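Long-range contacts in cyclopropane mycolic acid synthase MmaA2 (Mycobacterium tuberculosis, PDB 1TPY), which transfers a methylene group from S-adenosylmethionine to a double bond of mycolic acids, forming the distal cis-cyclopropane ring of the alpha class and that of methoxymycolates: residues A189-F194 against T267-L272; L5-E10 against W123-E128; A152-I157 against T218-T223. All blocks are in the same frame, centred on the assembly; numbering follows the deposited sequence.

Interaction 1 of 3, residues A189-F194 against T267-L272; sequences ARFLKF and TGCAKL. With 16A (cetyl-trimethyl-ammonium), chain D.
Phe191 reaches from helix 186-199 to the backbone of helix 256-275 and meets it at Gly268. Its ring is carried across because CG stands anti to the backbone N (chi1 -174°), and the far carbon CZ comes to rest 3.3 Å from Gly268 CA and 3.4 Å from Cys269 N. Gly268 has no side chain, and the ring lies directly on the backbone there. This is the tight part of the contact. At the ring's rim, Leu272 CD1 lies near the ring plane, 3.8 Å from Phe191 CE2, while Cys269 SG also sits at the edge, 3.9 Å from the same CE2, in a sulfur-aromatic contact. Farther along, packing thins: Leu192 meets Leu272 only through their CD1 methyls, 4.2 Å apart, and Arg190 and Lys193 on the outer side of helix 186-199 are exposed. The segment axes stay 11.1 Å apart at closest approach and cross at -128°, a gap bridged by the phenyl ring. Trp187 of the same helix packs against both Phe191 and Leu272. From the other side, the cetyl chain of the bound cetyl-trimethyl-ammonium touches Cys269, its C3 lying 3.6 Å from SG. No hydrogen bond links the segments; apolar groups surround Cys269, probably the active-site cysteine, at the wall of a pocket occupied by the detergent's alkyl chain, consistent with a lipid site.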
loop_
_atom_site.group_PDB
_atom_site.type_symbol
_atom_site.label_atom_id
_atom_site.label_comp_id
_atom_site.label_asym_id
_atom_site.label_seq_id
_atom_site.Cartn_x
_atom_site.Cartn_y
_atom_site.Cartn_z
ATOM N N ALA A 189 22.861 2.188 -1.000
ATOM C CA ALA A 189 22.810 2.497 0.418
ATOM C C ALA A 189 22.394 3.947 0.596
ATOM O O ALA A 189 21.541 4.269 1.421
ATOM C CB ALA A 189 24.173 2.256 1.056
ATOM N N ARG A 190 22.996 4.821 -0.200
ATOM C CA ARG A 190 22.707 6.246 -0.141
ATOM C C ARG A 190 21.238 6.530 -0.456
ATOM O O ARG A 190 20.583 7.317 0.236
ATOM C CB ARG A 190 23.601 6.981 -1.132
ATOM C CG ARG A 190 23.702 8.474 -0.924
ATOM C CD ARG A 190 24.672 9.044 -1.941
ATOM N NE ARG A 190 25.920 8.286 -1.957
ATOM C CZ ARG A 190 26.849 8.396 -2.901
ATOM N NH1 ARG A 190 26.674 9.233 -3.913
ATOM N NH2 ARG A 190 27.954 7.663 -2.833
ATOM N N PHE A 191 20.719 5.891 -1.499
ATOM C CA PHE A 191 19.330 6.105 -1.873
ATOM C C PHE A 191 18.397 5.608 -0.771
ATOM O O PHE A 191 17.449 6.292 -0.404
ATOM C CB PHE A 191 19.006 5.394 -3.190
ATOM C CG PHE A 191 17.625 5.682 -3.701
ATOM C CD1 PHE A 191 17.294 6.951 -4.168
ATOM C CD2 PHE A 191 16.642 4.696 -3.678
ATOM C CE1 PHE A 191 15.997 7.237 -4.604
ATOM C CE2 PHE A 191 15.345 4.967 -4.109
ATOM C CZ PHE A 191 15.021 6.241 -4.573
ATOM N N LEU A 192 18.670 4.417 -0.243
ATOM C CA LEU A 192 17.845 3.852 0.823
ATOM C C LEU A 192 17.808 4.778 2.047
ATOM O O LEU A 192 16.760 4.966 2.671
ATOM C CB LEU A 192 18.372 2.467 1.221
ATOM C CG LEU A 192 17.793 1.231 0.514
ATOM C CD1 LEU A 192 17.530 1.521 -0.947
ATOM C CD2 LEU A 192 18.759 0.061 0.657
ATOM N N LYS A 193 18.951 5.355 2.390
ATOM C CA LYS A 193 19.010 6.256 3.528
ATOM C C LYS A 193 18.135 7.476 3.213
ATOM O O LYS A 193 17.404 7.971 4.069
ATOM C CB LYS A 193 20.457 6.677 3.780
ATOM C CG LYS A 193 20.665 7.488 5.049
ATOM C CD LYS A 193 22.125 7.908 5.188
ATOM C CE LYS A 193 22.350 8.749 6.438
ATOM N NZ LYS A 193 23.757 9.246 6.512
ATOM N N PHE A 194 18.219 7.946 1.971
ATOM C CA PHE A 194 17.436 9.089 1.510
ATOM C C PHE A 194 15.940 8.814 1.693
ATOM O O PHE A 194 15.198 9.650 2.213
ATOM C CB PHE A 194 17.746 9.361 0.032
ATOM C CG PHE A 194 16.682 10.145 -0.684
ATOM C CD1 PHE A 194 16.506 11.502 -0.438
ATOM C CD2 PHE A 194 15.839 9.515 -1.602
ATOM C CE1 PHE A 194 15.503 12.225 -1.097
ATOM C CE2 PHE A 194 14.831 10.232 -2.266
ATOM C CZ PHE A 194 14.666 11.588 -2.010
ATOM N N THR A 267 11.870 8.336 -9.410
ATOM C CA THR A 267 12.778 7.762 -10.399
ATOM C C THR A 267 13.759 6.791 -9.753
ATOM O O THR A 267 14.112 5.778 -10.348
ATOM C CB THR A 267 13.571 8.856 -11.153
ATOM O OG1 THR A 267 14.244 9.700 -10.212
ATOM C CG2 THR A 267 12.635 9.705 -11.998
ATOM N N GLY A 268 14.193 7.097 -8.533
ATOM C CA GLY A 268 15.117 6.211 -7.853
ATOM C C GLY A 268 14.508 4.837 -7.618
ATOM O O GLY A 268 15.131 3.810 -7.912
ATOM N N CYS A 269 13.283 4.812 -7.096
ATOM C CA CYS A 269 12.600 3.554 -6.826
ATOM C C CYS A 269 12.340 2.773 -8.106
ATOM O O CYS A 269 12.401 1.542 -8.110
ATOM C CB CYS A 269 11.285 3.808 -6.090
ATOM S SG CYS A 269 11.515 4.457 -4.422
ATOM N N ALA A 270 12.044 3.487 -9.189
ATOM C CA ALA A 270 11.804 2.838 -10.473
ATOM C C ALA A 270 13.042 2.022 -10.853
ATOM O O ALA A 270 12.930 0.949 -11.446
ATOM C CB ALA A 270 11.507 3.883 -11.553
ATOM N N LYS A 271 14.224 2.531 -10.512
ATOM C CA LYS A 271 15.461 1.816 -10.819
ATOM C C LYS A 271 15.560 0.573 -9.931
ATOM O O LYS A 271 15.943 -0.509 -10.391
ATOM C CB LYS A 271 16.685 2.720 -10.602
ATOM C CG LYS A 271 18.013 1.999 -10.816
ATOM C CD LYS A 271 19.208 2.919 -10.624
ATOM C CE LYS A 271 20.510 2.132 -10.679
ATOM N NZ LYS A 271 21.714 3.016 -10.757
ATOM N N LEU A 272 15.209 0.722 -8.660
ATOM C CA LEU A 272 15.255 -0.409 -7.742
ATOM C C LEU A 272 14.481 -1.612 -8.285
ATOM O O LEU A 272 15.004 -2.728 -8.308
ATOM C CB LEU A 272 14.712 -0.011 -6.367
ATOM C CG LEU A 272 15.557 1.027 -5.616
ATOM C CD1 LEU A 272 14.985 1.230 -4.227
ATOM C CD2 LEU A 272 17.018 0.554 -5.534
HETATM C C1 16A D . 6.710 3.581 -4.558
HETATM C C2 16A D . 7.505 3.363 -3.271
HETATM C C3 16A D . 8.682 2.407 -3.524
HETATM C C4 16A D . 9.568 2.124 -2.319
HETATM C C5 16A D . 10.692 1.160 -2.733
HETATM C C6 16A D . 11.678 0.772 -1.620
HETATM C C7 16A D . 12.567 1.876 -0.995
HETATM C C8 16A D . 13.189 1.607 0.397
HETATM C C9 16A D . 12.237 1.123 1.517
HETATM C C10 16A D . 11.127 2.107 1.956
HETATM C C11 16A D . 9.922 1.486 2.705
HETATM C C12 16A D . 8.656 2.357 2.747
HETATM C C13 16A D . 7.611 1.904 1.721
HETATM C C14 16A D . 6.401 2.836 1.708
HETATM C C15 16A D . 5.554 2.463 0.480
HETATM C C16 16A D . 4.410 3.490 0.358
HETATM N N1 16A D . 3.342 3.553 -0.730
HETATM C C17 16A D . 2.388 4.488 -0.867
HETATM C C18 16A D . 3.973 3.497 -2.104
HETATM C C19 16A D . 2.503 2.296 -0.649
#

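Interaction 2 of 3, residues L5-E10 against W123-E128; sequences LTPHFE and WEQFNE. With SAH (S-adenosyl-L-homocysteine), chain C.
Pro7 and Leu5 lie against Glu124 in apolar contacts. Pro7 CG is 3.4 Å from Glu124 CG, and Leu5 CD1 is 3.5 Å from Glu124 CB, with the side chains passing in opposite directions. The Pro7 ring also packs on the Gln125 side chain, whose end reaches the edge of the Phe9 ring.

The polar links run through water and cofactor, with no direct hydrogen bond between the segments. One water accepts from His8 N and donates to Glu124 OE2 at 2.9 Å, tying the N-cap residue of helix 9-16 to the carboxylate. That same oxygen forms a salt bridge with Arg146, which also binds Thr6 O. The other oxygen, OE1, takes a nearly straight bond from N6 of S-adenosylhomocysteine (3.0 Å, 172°). Glu124 CG lies between its backbone N and carbonyl carbon (chi1 38°), and the bend at chi2 (-84°) brings the carboxylate round to the adenine. Trp123 N donates to adenine N1 at 3.2 Å.

An acceptor for N6 and a donor for N1 thus read the adenine edge, as expected of a class I methyltransferase, and Arg146 with the bridging water probably keeps the carboxylate charged and in place.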
loop_
_atom_site.group_PDB
_atom_site.type_symbol
_atom_site.label_atom_id
_atom_site.label_comp_id
_atom_site.label_asym_id
_atom_site.label_seq_id
_atom_site.Cartn_x
_atom_site.Cartn_y
_atom_site.Cartn_z
ATOM N N LEU A 5 1.854 -0.152 21.866
ATOM C CA LEU A 5 1.742 -0.200 20.419
ATOM C C LEU A 5 0.783 0.872 19.930
ATOM O O LEU A 5 -0.309 0.592 19.442
ATOM C CB LEU A 5 1.331 -1.599 19.918
ATOM C CG LEU A 5 0.205 -2.456 20.504
ATOM C CD1 LEU A 5 -1.170 -1.845 20.247
ATOM C CD2 LEU A 5 0.294 -3.836 19.855
ATOM N N THR A 6 1.188 2.121 20.113
ATOM C CA THR A 6 0.390 3.228 19.638
ATOM C C THR A 6 0.983 3.551 18.269
ATOM O O THR A 6 2.205 3.628 18.107
ATOM C CB THR A 6 0.452 4.441 20.602
ATOM O OG1 THR A 6 1.799 4.679 21.009
ATOM C CG2 THR A 6 -0.403 4.174 21.842
ATOM N N PRO A 7 0.120 3.690 17.250
ATOM C CA PRO A 7 0.495 3.990 15.865
ATOM C C PRO A 7 1.573 5.055 15.674
ATOM O O PRO A 7 1.676 6.009 16.452
ATOM C CB PRO A 7 -0.835 4.394 15.241
ATOM C CG PRO A 7 -1.798 3.492 15.941
ATOM C CD PRO A 7 -1.346 3.592 17.381
ATOM N N HIS A 8 2.384 4.881 14.636
ATOM C CA HIS A 8 3.437 5.842 14.320
ATOM C C HIS A 8 2.835 6.931 13.430
ATOM O O HIS A 8 3.178 7.045 12.247
ATOM C CB HIS A 8 4.587 5.146 13.589
ATOM C CG HIS A 8 5.302 4.126 14.421
ATOM N ND1 HIS A 8 5.481 2.821 14.014
ATOM C CD2 HIS A 8 5.908 4.229 15.628
ATOM C CE1 HIS A 8 6.168 2.166 14.931
ATOM N NE2 HIS A 8 6.440 2.998 15.921
ATOM N N PHE A 9 1.929 7.723 14.001
ATOM C CA PHE A 9 1.263 8.790 13.253
ATOM C C PHE A 9 2.208 9.781 12.581
ATOM O O PHE A 9 2.084 10.050 11.391
ATOM C CB PHE A 9 0.295 9.567 14.155
ATOM C CG PHE A 9 -0.911 8.772 14.585
ATOM C CD1 PHE A 9 -0.923 8.099 15.801
ATOM C CD2 PHE A 9 -2.029 8.685 13.760
ATOM C CE1 PHE A 9 -2.025 7.351 16.189
ATOM C CE2 PHE A 9 -3.137 7.939 14.141
ATOM C CZ PHE A 9 -3.135 7.270 15.360
ATOM N N GLU A 10 3.146 10.328 13.343
ATOM C CA GLU A 10 4.079 11.313 12.804
ATOM C C GLU A 10 4.837 10.854 11.554
ATOM O O GLU A 10 4.804 11.536 10.529
ATOM C CB GLU A 10 5.076 11.744 13.891
ATOM C CG GLU A 10 5.938 12.944 13.493
ATOM C CD GLU A 10 6.795 13.469 14.640
ATOM O OE1 GLU A 10 6.227 13.814 15.704
ATOM O OE2 GLU A 10 8.034 13.540 14.475
ATOM N N TRP A 123 -4.086 -0.286 12.807
ATOM C CA TRP A 123 -4.684 -1.588 13.048
ATOM C C TRP A 123 -4.488 -1.888 14.529
ATOM O O TRP A 123 -5.331 -2.522 15.160
ATOM C CB TRP A 123 -3.994 -2.681 12.220
ATOM C CG TRP A 123 -2.503 -2.701 12.374
ATOM C CD1 TRP A 123 -1.593 -2.030 11.612
ATOM C CD2 TRP A 123 -1.751 -3.383 13.387
ATOM N NE1 TRP A 123 -0.321 -2.247 12.087
ATOM C CE2 TRP A 123 -0.390 -3.074 13.176
ATOM C CE3 TRP A 123 -2.095 -4.222 14.453
ATOM C CZ2 TRP A 123 0.627 -3.575 13.992
ATOM C CZ3 TRP A 123 -1.084 -4.721 15.265
ATOM C CH2 TRP A 123 0.258 -4.396 15.030
ATOM N N GLU A 124 -3.376 -1.420 15.088
ATOM C CA GLU A 124 -3.109 -1.688 16.491
ATOM C C GLU A 124 -4.205 -1.165 17.425
ATOM O O GLU A 124 -4.316 -1.600 18.566
ATOM C CB GLU A 124 -1.718 -1.158 16.907
ATOM C CG GLU A 124 -1.250 0.163 16.313
ATOM C CD GLU A 124 -0.600 0.034 14.931
ATOM O OE1 GLU A 124 -1.335 -0.097 13.930
ATOM O OE2 GLU A 124 0.647 0.072 14.845
ATOM N N GLN A 125 -5.037 -0.262 16.922
ATOM C CA GLN A 125 -6.125 0.305 17.712
ATOM C C GLN A 125 -7.480 -0.259 17.295
ATOM O O GLN A 125 -8.513 0.129 17.838
ATOM C CB GLN A 125 -6.146 1.827 17.560
ATOM C CG GLN A 125 -4.948 2.540 18.173
ATOM C CD GLN A 125 -4.861 3.996 17.748
ATOM O OE1 GLN A 125 -4.497 4.862 18.541
ATOM N NE2 GLN A 125 -5.178 4.269 16.489
ATOM N N PHE A 126 -7.469 -1.178 16.337
ATOM C CA PHE A 126 -8.701 -1.780 15.837
ATOM C C PHE A 126 -8.854 -3.224 16.326
ATOM O O PHE A 126 -7.927 -4.026 16.202
ATOM C CB PHE A 126 -8.685 -1.755 14.310
ATOM C CG PHE A 126 -10.026 -1.971 13.688
ATOM C CD1 PHE A 126 -10.967 -0.947 13.665
ATOM C CD2 PHE A 126 -10.354 -3.201 13.126
ATOM C CE1 PHE A 126 -12.218 -1.145 13.084
ATOM C CE2 PHE A 126 -11.597 -3.411 12.548
ATOM C CZ PHE A 126 -12.533 -2.379 12.527
ATOM N N ASN A 127 -10.024 -3.553 16.876
ATOM C CA ASN A 127 -10.281 -4.898 17.390
ATOM C C ASN A 127 -11.656 -5.441 17.022
ATOM O O ASN A 127 -12.107 -6.430 17.595
ATOM C CB ASN A 127 -10.139 -4.923 18.917
ATOM C CG ASN A 127 -8.729 -4.617 19.373
ATOM O OD1 ASN A 127 -8.363 -3.459 19.584
ATOM N ND2 ASN A 127 -7.924 -5.656 19.512
ATOM N N GLU A 128 -12.318 -4.793 16.071
ATOM C CA GLU A 128 -13.648 -5.211 15.639
ATOM C C GLU A 128 -13.623 -6.444 14.740
ATOM O O GLU A 128 -12.703 -6.634 13.956
ATOM C CB GLU A 128 -14.336 -4.083 14.875
ATOM C CG GLU A 128 -14.643 -2.841 15.685
ATOM C CD GLU A 128 -15.404 -1.823 14.866
ATOM O OE1 GLU A 128 -15.919 -2.210 13.796
ATOM O OE2 GLU A 128 -15.502 -0.654 15.290
HETATM N N SAH C . -3.840 1.138 0.429
HETATM C CA SAH C . -3.813 2.415 -0.285
HETATM C CB SAH C . -2.822 3.415 0.364
HETATM C CG SAH C . -1.363 2.984 0.514
HETATM S SD SAH C . -0.316 4.257 1.272
HETATM C C SAH C . -3.450 2.210 -1.756
HETATM O O SAH C . -3.069 1.081 -2.115
HETATM O OXT SAH C . -3.535 3.181 -2.532
HETATM C "C5'" SAH C . 0.029 3.547 2.904
HETATM C "C4'" SAH C . -1.235 3.554 3.776
HETATM O "O4'" SAH C . -1.123 2.698 4.938
HETATM C "C3'" SAH C . -1.602 4.939 4.305
HETATM O "O3'" SAH C . -3.025 5.121 4.191
HETATM C "C2'" SAH C . -1.156 4.898 5.738
HETATM O "O2'" SAH C . -1.851 5.870 6.538
HETATM C "C1'" SAH C . -1.463 3.480 6.093
HETATM N N9 SAH C . -0.750 2.959 7.333
HETATM C C8 SAH C . 0.566 2.927 7.670
HETATM N N7 SAH C . 0.858 2.403 8.817
HETATM C C5 SAH C . -0.402 2.042 9.305
HETATM C C6 SAH C . -0.849 1.420 10.502
HETATM N N6 SAH C . -0.017 1.038 11.467
HETATM N N1 SAH C . -2.199 1.210 10.656
HETATM C C2 SAH C . -3.054 1.597 9.680
HETATM N N3 SAH C . -2.753 2.191 8.515
HETATM C C4 SAH C . -1.390 2.384 8.395
HETATM O O HOH W 1 2.124 2.185 13.462
#

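Interaction 3 of 3, residues A152-I157 against T218-T223; sequences ARAHKI and TGFTLT
His155 and Phe220 form a T-shaped pair, the imidazole turning its edge to the phenyl face with planes at 85° and centroids 5.1 Å apart. His155 CG, anti to the backbone N (chi1 -168°), carries the imidazole out over the turn at 218-220. The imidazole atom over the phenyl face is CD2, whereas Phe220 CE1 lies in the imidazole plane, 3.6 Å from His155 CB. Phe220 also rests CZ on the helix backbone, 3.5 Å from His155 N, and touches Ala154 CB at 3.9 Å. Over one imidazole face stands the carbonyl of Thr218, its O 3.3 Å from His155 CD2; the approach to the ring nitrogen is too poorly angled for a hydrogen bond. Thr218 CG2 rests on the helix between His155 and Ala152, 3.4 Å from His155 CB and 3.6 Å from Ala152 CA.

These groups join helix 147-157 to the turn between helix 208-218 and edge strand 221-227 of the seven-stranded, Rossmann-like methyltransferase sheet. In that turn Gly219, at positive phi (116°), closes the helix with a Schellman motif, and the chain then brings Phe220 to the edge of the imidazole.

Farther out, Thr218 OG1 binds Gln214 O, which probably sets the rotation that turns CG2 to helix 147-157. Phe151 packs on both Thr218 and Phe220, and Leu285 of strand 278-286 touches Phe220. Backbone bonds hold strand 221-227 to that neighbour, Thr221 pairing with Ala286.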
loop_
_atom_site.group_PDB
_atom_site.type_symbol
_atom_site.label_atom_id
_atom_site.label_comp_id
_atom_site.label_asym_id
_atom_site.label_seq_id
_atom_site.Cartn_x
_atom_site.Cartn_y
_atom_site.Cartn_z
ATOM N N ALA A 152 -1.245 -11.382 14.337
ATOM C CA ALA A 152 -2.040 -11.907 15.445
ATOM C C ALA A 152 -3.396 -11.194 15.465
ATOM O O ALA A 152 -4.440 -11.830 15.635
ATOM C CB ALA A 152 -1.304 -11.704 16.776
ATOM N N ARG A 153 -3.376 -9.876 15.277
ATOM C CA ARG A 153 -4.606 -9.083 15.273
ATOM C C ARG A 153 -5.507 -9.432 14.088
ATOM O O ARG A 153 -6.720 -9.597 14.236
ATOM C CB ARG A 153 -4.274 -7.589 15.222
ATOM C CG ARG A 153 -5.497 -6.697 15.360
ATOM C CD ARG A 153 -6.185 -6.941 16.695
ATOM N NE ARG A 153 -5.302 -6.629 17.810
ATOM C CZ ARG A 153 -4.999 -5.396 18.201
ATOM N NH1 ARG A 153 -5.512 -4.348 17.571
ATOM N NH2 ARG A 153 -4.163 -5.209 19.206
ATOM N N ALA A 154 -4.905 -9.525 12.905
ATOM C CA ALA A 154 -5.645 -9.861 11.695
ATOM C C ALA A 154 -6.291 -11.221 11.879
ATOM O O ALA A 154 -7.439 -11.431 11.497
ATOM C CB ALA A 154 -4.703 -9.891 10.499
ATOM N N HIS A 155 -5.541 -12.137 12.481
ATOM C CA HIS A 155 -6.006 -13.497 12.727
ATOM C C HIS A 155 -7.117 -13.462 13.776
ATOM O O HIS A 155 -8.100 -14.199 13.692
ATOM C CB HIS A 155 -4.822 -14.350 13.212
ATOM C CG HIS A 155 -5.087 -15.825 13.221
ATOM N ND1 HIS A 155 -5.850 -16.441 14.189
ATOM C CD2 HIS A 155 -4.687 -16.805 12.376
ATOM C CE1 HIS A 155 -5.908 -17.737 13.941
ATOM N NE2 HIS A 155 -5.211 -17.983 12.847
ATOM N N LYS A 156 -6.957 -12.582 14.756
ATOM C CA LYS A 156 -7.934 -12.444 15.822
ATOM C C LYS A 156 -9.282 -11.919 15.325
ATOM O O LYS A 156 -10.329 -12.464 15.678
ATOM C CB LYS A 156 -7.394 -11.502 16.906
ATOM C CG LYS A 156 -8.264 -11.398 18.153
ATOM C CD LYS A 156 -8.335 -12.742 18.872
ATOM C CE LYS A 156 -8.984 -12.628 20.246
ATOM N NZ LYS A 156 -8.952 -13.931 20.989
ATOM N N ILE A 157 -9.262 -10.874 14.499
ATOM C CA ILE A 157 -10.513 -10.287 14.029
ATOM C C ILE A 157 -11.206 -10.975 12.856
ATOM O O ILE A 157 -12.370 -10.690 12.577
ATOM C CB ILE A 157 -10.343 -8.780 13.697
ATOM C CG1 ILE A 157 -9.466 -8.591 12.459
ATOM C CG2 ILE A 157 -9.716 -8.061 14.886
ATOM C CD1 ILE A 157 -9.279 -7.131 12.070
ATOM N N THR A 218 1.469 -17.308 13.211
ATOM C CA THR A 218 0.154 -16.887 13.668
ATOM C C THR A 218 -0.947 -17.879 13.291
ATOM O O THR A 218 -2.019 -17.882 13.890
ATOM C CB THR A 218 -0.208 -15.504 13.085
ATOM O OG1 THR A 218 0.850 -14.578 13.366
ATOM C CG2 THR A 218 -1.499 -14.985 13.706
ATOM N N GLY A 219 -0.687 -18.712 12.288
ATOM C CA GLY A 219 -1.679 -19.687 11.876
ATOM C C GLY A 219 -2.221 -19.498 10.471
ATOM O O GLY A 219 -3.143 -20.214 10.067
ATOM N N PHE A 220 -1.674 -18.536 9.728
ATOM C CA PHE A 220 -2.122 -18.296 8.360
ATOM C C PHE A 220 -1.420 -19.257 7.405
ATOM O O PHE A 220 -0.268 -19.638 7.619
ATOM C CB PHE A 220 -1.806 -16.866 7.886
ATOM C CG PHE A 220 -2.615 -15.786 8.559
ATOM C CD1 PHE A 220 -2.107 -15.094 9.651
ATOM C CD2 PHE A 220 -3.871 -15.437 8.074
ATOM C CE1 PHE A 220 -2.839 -14.062 10.252
ATOM C CE2 PHE A 220 -4.609 -14.411 8.664
ATOM C CZ PHE A 220 -4.091 -13.721 9.756
ATOM N N THR A 221 -2.130 -19.640 6.351
ATOM C CA THR A 221 -1.586 -20.512 5.317
ATOM C C THR A 221 -1.440 -19.648 4.065
ATOM O O THR A 221 -2.407 -19.001 3.644
ATOM C CB THR A 221 -2.547 -21.678 4.979
ATOM O OG1 THR A 221 -2.573 -22.613 6.063
ATOM C CG2 THR A 221 -2.100 -22.392 3.711
ATOM N N LEU A 222 -0.240 -19.618 3.488
ATOM C CA LEU A 222 -0.009 -18.844 2.270
ATOM C C LEU A 222 -0.526 -19.678 1.104
ATOM O O LEU A 222 0.147 -20.600 0.644
ATOM C CB LEU A 222 1.483 -18.555 2.064
ATOM C CG LEU A 222 1.844 -17.780 0.784
ATOM C CD1 LEU A 222 1.173 -16.409 0.771
ATOM C CD2 LEU A 222 3.343 -17.615 0.698
ATOM N N THR A 223 -1.726 -19.361 0.634
ATOM C CA THR A 223 -2.300 -20.112 -0.467
ATOM C C THR A 223 -1.729 -19.626 -1.788
ATOM O O THR A 223 -1.859 -20.291 -2.810
ATOM C CB THR A 223 -3.837 -19.994 -0.479
ATOM O OG1 THR A 223 -4.214 -18.638 -0.718
ATOM C CG2 THR A 223 -4.405 -20.429 0.867
#

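How the interactions relate
Interactions 2 and 3 are neighbours, their centres about 18 Å apart: Arg153 on helix 147-157 sends NH1 to the carbonyl oxygens of Phe126 (2.8 Å) and Glu124 in probable hydrogen bonds, tying that helix to the adenine-binding loop. This loop lies between strands 116-120 and 132-136, and 218-223 leads into outermost strand 221-227 of the same seven-stranded sheet. Interaction 1 lies in helices 186-199 and 256-275 beside the lipid pocket, its centre about 28 Å from that of interaction 2 and 32 Å from that of interaction 3. Along the chain interaction 2 closes before the others open, while the segments of interactions 1 and 3 alternate. Cofactor and alkyl-chain sites occupy separate regions of one fold.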